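Local coordinates for protein immunoreactive 84kD antigen PG93 (Porphyromonas gingivalis, PDB 5M11) that is PorZ, an essential bacterial surface component of the type IX secretion system, and binds zinc and calcium ions, at residues F264-V269 with A281-G286; S230-S235 with E249-F254. All blocks are in the same frame, centred on the assembly; numbering follows the deposited sequence.

Interaction 1 of 2, residues F264-V269 with A281-G286; sequences FPIADV and AYIALG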
loop_
_atom_site.group_PDB
_atom_site.type_symbol
_atom_site.label_atom_id
_atom_site.label_comp_id
_atom_site.label_asym_id
_atom_site.label_seq_id
_atom_site.Cartn_x
_atom_site.Cartn_y
_atom_site.Cartn_z
ATOM N N PHE A 264 27.866 1.651 -24.027
ATOM C CA PHE A 264 27.007 0.472 -24.039
ATOM C C PHE A 264 25.600 0.839 -24.494
ATOM O O PHE A 264 25.004 1.755 -23.916
ATOM C CB PHE A 264 26.935 -0.178 -22.648
ATOM C CG PHE A 264 28.241 -0.645 -22.075
ATOM C CD1 PHE A 264 28.766 -1.884 -22.421
ATOM C CD2 PHE A 264 28.924 0.124 -21.148
ATOM C CE1 PHE A 264 29.969 -2.333 -21.867
ATOM C CE2 PHE A 264 30.121 -0.327 -20.591
ATOM C CZ PHE A 264 30.634 -1.556 -20.951
ATOM N N PRO A 265 25.009 0.123 -25.475
ATOM C CA PRO A 265 23.632 0.449 -25.876
ATOM C C PRO A 265 22.583 -0.084 -24.868
ATOM O O PRO A 265 21.876 -1.058 -25.143
ATOM C CB PRO A 265 23.514 -0.194 -27.254
ATOM C CG PRO A 265 24.450 -1.333 -27.212
ATOM C CD PRO A 265 25.548 -1.011 -26.256
ATOM N N ILE A 266 22.486 0.563 -23.694
ATOM C CA ILE A 266 21.510 0.209 -22.659
ATOM C C ILE A 266 20.619 1.418 -22.419
ATOM O O ILE A 266 21.087 2.438 -21.894
ATOM C CB ILE A 266 22.100 -0.317 -21.306
ATOM C CG1 ILE A 266 23.450 -1.082 -21.447
ATOM C CG2 ILE A 266 21.070 -1.150 -20.562
ATOM C CD1 ILE A 266 23.428 -2.466 -22.108
ATOM N N ALA A 267 19.339 1.290 -22.783
ATOM C CA ALA A 267 18.320 2.321 -22.618
ATOM C C ALA A 267 17.667 2.274 -21.227
ATOM O O ALA A 267 17.718 1.249 -20.546
ATOM C CB ALA A 267 17.252 2.155 -23.678
ATOM N N ASP A 268 17.040 3.401 -20.832
ATOM C CA ASP A 268 16.255 3.610 -19.618
ATOM C C ASP A 268 16.897 2.907 -18.411
ATOM O O ASP A 268 16.432 1.849 -17.972
ATOM C CB ASP A 268 14.793 3.145 -19.839
ATOM C CG ASP A 268 14.096 3.657 -21.108
ATOM O OD1 ASP A 268 14.199 4.871 -21.400
ATOM O OD2 ASP A 268 13.381 2.854 -21.764
ATOM N N VAL A 269 17.989 3.496 -17.911
ATOM C CA VAL A 269 18.762 2.990 -16.775
ATOM C C VAL A 269 18.540 3.946 -15.609
ATOM O O VAL A 269 18.847 5.131 -15.727
ATOM C CB VAL A 269 20.266 2.802 -17.116
ATOM C CG1 VAL A 269 21.047 2.307 -15.899
ATOM C CG2 VAL A 269 20.447 1.856 -18.301
ATOM N N ALA A 281 28.794 -4.951 -13.373
ATOM C CA ALA A 281 27.886 -3.974 -12.768
ATOM C C ALA A 281 26.437 -4.430 -12.833
ATOM O O ALA A 281 26.006 -5.023 -13.817
ATOM C CB ALA A 281 28.026 -2.640 -13.465
ATOM N N TYR A 282 25.681 -4.137 -11.786
ATOM C CA TYR A 282 24.283 -4.518 -11.719
ATOM C C TYR A 282 23.427 -3.279 -12.032
ATOM O O TYR A 282 23.563 -2.231 -11.401
ATOM C CB TYR A 282 24.000 -5.179 -10.368
ATOM C CG TYR A 282 24.788 -6.471 -10.213
ATOM C CD1 TYR A 282 24.328 -7.667 -10.772
ATOM C CD2 TYR A 282 26.021 -6.489 -9.561
ATOM C CE1 TYR A 282 25.057 -8.850 -10.651
ATOM C CE2 TYR A 282 26.760 -7.667 -9.441
ATOM C CZ TYR A 282 26.279 -8.840 -9.998
ATOM O OH TYR A 282 27.030 -9.985 -9.912
ATOM N N ILE A 283 22.634 -3.392 -13.093
ATOM C CA ILE A 283 21.806 -2.356 -13.717
ATOM C C ILE A 283 20.332 -2.481 -13.276
ATOM O O ILE A 283 19.826 -3.595 -13.136
ATOM C CB ILE A 283 21.943 -2.511 -15.291
ATOM C CG1 ILE A 283 23.424 -2.635 -15.782
ATOM C CG2 ILE A 283 21.208 -1.438 -16.096
ATOM C CD1 ILE A 283 24.466 -1.582 -15.213
ATOM N N ALA A 284 19.658 -1.329 -13.066
ATOM C CA ALA A 284 18.227 -1.210 -12.765
ATOM C C ALA A 284 17.563 -0.622 -14.015
ATOM O O ALA A 284 17.861 0.513 -14.415
ATOM C CB ALA A 284 17.991 -0.336 -11.536
ATOM N N LEU A 285 16.759 -1.436 -14.700
ATOM C CA LEU A 285 16.128 -1.037 -15.951
ATOM C C LEU A 285 14.672 -0.656 -15.742
ATOM O O LEU A 285 13.949 -0.395 -16.704
ATOM C CB LEU A 285 16.283 -2.161 -16.989
ATOM C CG LEU A 285 17.735 -2.418 -17.401
ATOM C CD1 LEU A 285 17.918 -3.800 -17.929
ATOM C CD2 LEU A 285 18.196 -1.412 -18.405
ATOM N N GLY A 286 14.279 -0.571 -14.479
ATOM C CA GLY A 286 12.940 -0.180 -14.080
ATOM C C GLY A 286 11.883 -1.196 -14.432
ATOM O O GLY A 286 11.870 -2.305 -13.881
#

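Interaction 2 of 2, residues S230-S235 with E249-F254; sequences SSSADS and ENRIYF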
loop_
_atom_site.group_PDB
_atom_site.type_symbol
_atom_site.label_atom_id
_atom_site.label_comp_id
_atom_site.label_asym_id
_atom_site.label_seq_id
_atom_site.Cartn_x
_atom_site.Cartn_y
_atom_site.Cartn_z
ATOM N N SER A 230 30.169 14.385 -24.847
ATOM C CA SER A 230 28.943 15.133 -25.017
ATOM C C SER A 230 27.786 14.160 -25.081
ATOM O O SER A 230 27.411 13.696 -26.156
ATOM C CB SER A 230 29.002 15.997 -26.272
ATOM O OG SER A 230 30.219 16.708 -26.423
ATOM N N SER A 231 27.225 13.829 -23.926
ATOM C CA SER A 231 26.070 12.947 -23.833
ATOM C C SER A 231 24.778 13.713 -24.233
ATOM O O SER A 231 24.829 14.915 -24.535
ATOM C CB SER A 231 25.967 12.403 -22.414
ATOM O OG SER A 231 24.893 11.495 -22.302
ATOM N N SER A 232 23.628 13.012 -24.252
ATOM C CA SER A 232 22.346 13.631 -24.568
ATOM C C SER A 232 21.855 14.415 -23.353
ATOM O O SER A 232 22.270 14.102 -22.231
ATOM C CB SER A 232 21.328 12.573 -24.983
ATOM O OG SER A 232 20.976 11.719 -23.909
ATOM N N ALA A 233 20.966 15.419 -23.567
ATOM C CA ALA A 233 20.400 16.264 -22.509
ATOM C C ALA A 233 19.694 15.440 -21.466
ATOM O O ALA A 233 19.229 14.333 -21.741
ATOM C CB ALA A 233 19.434 17.283 -23.091
ATOM N N ASP A 234 19.655 15.977 -20.252
ATOM C CA ASP A 234 19.010 15.388 -19.090
ATOM C C ASP A 234 19.447 13.917 -18.890
ATOM O O ASP A 234 18.619 13.018 -18.689
ATOM C CB ASP A 234 17.479 15.548 -19.180
ATOM C CG ASP A 234 17.048 17.006 -19.126
ATOM O OD1 ASP A 234 16.926 17.546 -18.006
ATOM O OD2 ASP A 234 16.849 17.616 -20.212
ATOM N N SER A 235 20.777 13.703 -18.961
ATOM C CA SER A 235 21.425 12.418 -18.712
ATOM C C SER A 235 21.511 12.227 -17.219
ATOM O O SER A 235 21.518 13.230 -16.494
ATOM C CB SER A 235 22.819 12.399 -19.328
ATOM O OG SER A 235 22.766 11.972 -20.676
ATOM N N GLU A 249 19.614 8.636 -23.062
ATOM C CA GLU A 249 18.542 7.876 -23.681
ATOM C C GLU A 249 19.140 7.033 -24.801
ATOM O O GLU A 249 19.770 7.588 -25.702
ATOM C CB GLU A 249 17.437 8.799 -24.199
ATOM C CG GLU A 249 16.259 8.894 -23.250
ATOM C CD GLU A 249 15.033 9.523 -23.881
ATOM O OE1 GLU A 249 14.276 8.799 -24.569
ATOM O OE2 GLU A 249 14.840 10.748 -23.706
ATOM N N ASN A 250 19.033 5.693 -24.660
ATOM C CA ASN A 250 19.447 4.591 -25.555
ATOM C C ASN A 250 20.885 4.065 -25.276
ATOM O O ASN A 250 21.167 2.927 -25.662
ATOM C CB ASN A 250 19.255 4.886 -27.075
ATOM C CG ASN A 250 20.311 5.699 -27.796
ATOM O OD1 ASN A 250 21.451 5.270 -27.986
ATOM N ND2 ASN A 250 19.910 6.840 -28.339
ATOM N N ARG A 251 21.768 4.829 -24.605
ATOM C CA ARG A 251 23.116 4.319 -24.332
ATOM C C ARG A 251 23.685 4.808 -22.981
ATOM O O ARG A 251 23.201 5.797 -22.422
ATOM C CB ARG A 251 24.080 4.657 -25.491
ATOM C CG ARG A 251 24.596 6.099 -25.554
ATOM C CD ARG A 251 23.671 7.063 -26.278
ATOM N NE ARG A 251 24.196 8.428 -26.224
ATOM C CZ ARG A 251 23.451 9.530 -26.225
ATOM N NH1 ARG A 251 22.126 9.445 -26.279
ATOM N NH2 ARG A 251 24.024 10.723 -26.160
ATOM N N ILE A 252 24.696 4.077 -22.457
ATOM C CA ILE A 252 25.436 4.365 -21.213
ATOM C C ILE A 252 26.873 4.710 -21.584
ATOM O O ILE A 252 27.386 4.214 -22.601
ATOM C CB ILE A 252 25.419 3.177 -20.182
ATOM C CG1 ILE A 252 24.051 2.922 -19.582
ATOM C CG2 ILE A 252 26.451 3.346 -19.057
ATOM C CD1 ILE A 252 24.046 1.611 -18.786
ATOM N N TYR A 253 27.522 5.532 -20.728
ATOM C CA TYR A 253 28.929 5.903 -20.801
ATOM C C TYR A 253 29.566 5.501 -19.504
ATOM O O TYR A 253 29.196 6.011 -18.445
ATOM C CB TYR A 253 29.142 7.398 -21.073
ATOM C CG TYR A 253 28.596 7.873 -22.395
ATOM C CD1 TYR A 253 29.402 7.919 -23.528
ATOM C CD2 TYR A 253 27.289 8.348 -22.502
ATOM C CE1 TYR A 253 28.912 8.385 -24.746
ATOM C CE2 TYR A 253 26.792 8.822 -23.709
ATOM C CZ TYR A 253 27.607 8.837 -24.831
ATOM O OH TYR A 253 27.114 9.292 -26.025
ATOM N N PHE A 254 30.481 4.544 -19.580
ATOM C CA PHE A 254 31.206 4.069 -18.422
ATOM C C PHE A 254 32.587 4.714 -18.406
ATOM O O PHE A 254 33.406 4.427 -19.288
ATOM C CB PHE A 254 31.288 2.526 -18.410
ATOM C CG PHE A 254 32.156 1.965 -17.307
ATOM C CD1 PHE A 254 32.044 2.436 -16.002
ATOM C CD2 PHE A 254 33.088 0.972 -17.574
ATOM C CE1 PHE A 254 32.850 1.926 -14.989
ATOM C CE2 PHE A 254 33.899 0.466 -16.559
ATOM C CZ PHE A 254 33.771 0.942 -15.272
#

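Interaction 1 of 2, residues F264-V269 with A281-G286
Leu285 fits a methyl branch into the bend made by Ile266, Ala267 and Val269, and this largely apolar fit shows how a connecting loop can be seated on a sheet with no hydrogen bond between the two segments. Leu285 CD2 meets Ile266 CG2 at 3.6 Å, the two side chains crossing at about a right angle, and also approaches Ala267 O (3.4 Å) and Val269 CG2 (4.0 Å). The branches of Val269 divide the work. CG1 of Val269, turned opposite the backbone N (chi1 179°), reaches Ile283 CG2 at 3.8 Å, while CG2 faces both Ile283 and Leu285. On this inner side Val269 and Ile283 are buried, and Ile252 of strand 252-256 packs against Ile266 and Val269.

The backbones draw closest between Val269 and Leu285, where two CA-H...O contacts run in opposite directions: Leu285 CA lies 3.5 Å from Asp268 O, and Val269 CA lies 3.5 Å from Ala284 O. The outer side is much looser. Asp268 and Ala267 are exposed there and take part chiefly through their carbonyls, the Asp268 side chain staying apart from the facing segment.

With true hydrogen bonds absent across the contact, cohesion between the segments probably comes mainly from the burial of branched aliphatic groups; their fit probably contributes to seating the interblade loop, alongside the backbone hydrogen bond of Ala284 with Leu270, just beyond that loop segment.

Interaction 2 of 2, residues S230-S235 with E249-F254
Ser232 lies against the guanidinium group of Arg251, its CB reaching NH1 at 3.5 Å. Ser232 N and Arg251 NH2 also come to 3.0 Å, but both nitrogens are donors and no hydrogen bond joins them. Glu249 N gives a weak hydrogen bond to Ser232 OG over 3.5 Å. Beside this pair, Ser231 OG approaches Tyr253 CE2 obliquely at 3.6 Å.

A second shell fixes these groups from within each segment. Arg251 folds back through a bend at chi2 (-85°), which brings its flat head between two acceptors of its own segment. Arg251 NE donates to Tyr253 OH, 3.0 Å away and in the guanidinium plane, in a nearly straight bond of 165°, and NH2 adds a weak bond to the same oxygen. Arg251 NH1 reaches Glu249 O at 3.1 Å, so both ends of the group are restrained. Among the serines, Ser231 OG donates to Ser235 OG (2.7 Å), which in turn donates to Ser232 O (2.7 Å), tightening the loop on itself. Farther out, Ala248 touches all three serines and Gln263 of strand 260-264 flanks Arg251 and Tyr253.

The arrangement is that of a beta-propeller: the loop leaving the outermost strand of one four-stranded blade, 226-230, rests on the turn between the second and third strands of the next and on the start of the third.

How the interactions relate
From the N terminus, strand 226-230 ends one four-stranded sheet and interaction 2 begins in the loop that follows; the contact closes when the chain has passed through strands 236-239 and 244-247 and turned into 252-256. Strand 260-264 completes that sheet, and interaction 1 then follows a similar but not identical scheme one blade on, closing at the end of strand 280-284 and the residues just after it. The two loops therefore follow in series, neither crossing nor nesting. They meet through the shared blade: Phe264 O probably accepts a hydrogen bond from Ile252 N, joining its third and fourth strands. Together they tie three successive blades; the centres of interactions 1 and 2 lie about 11 Å apart.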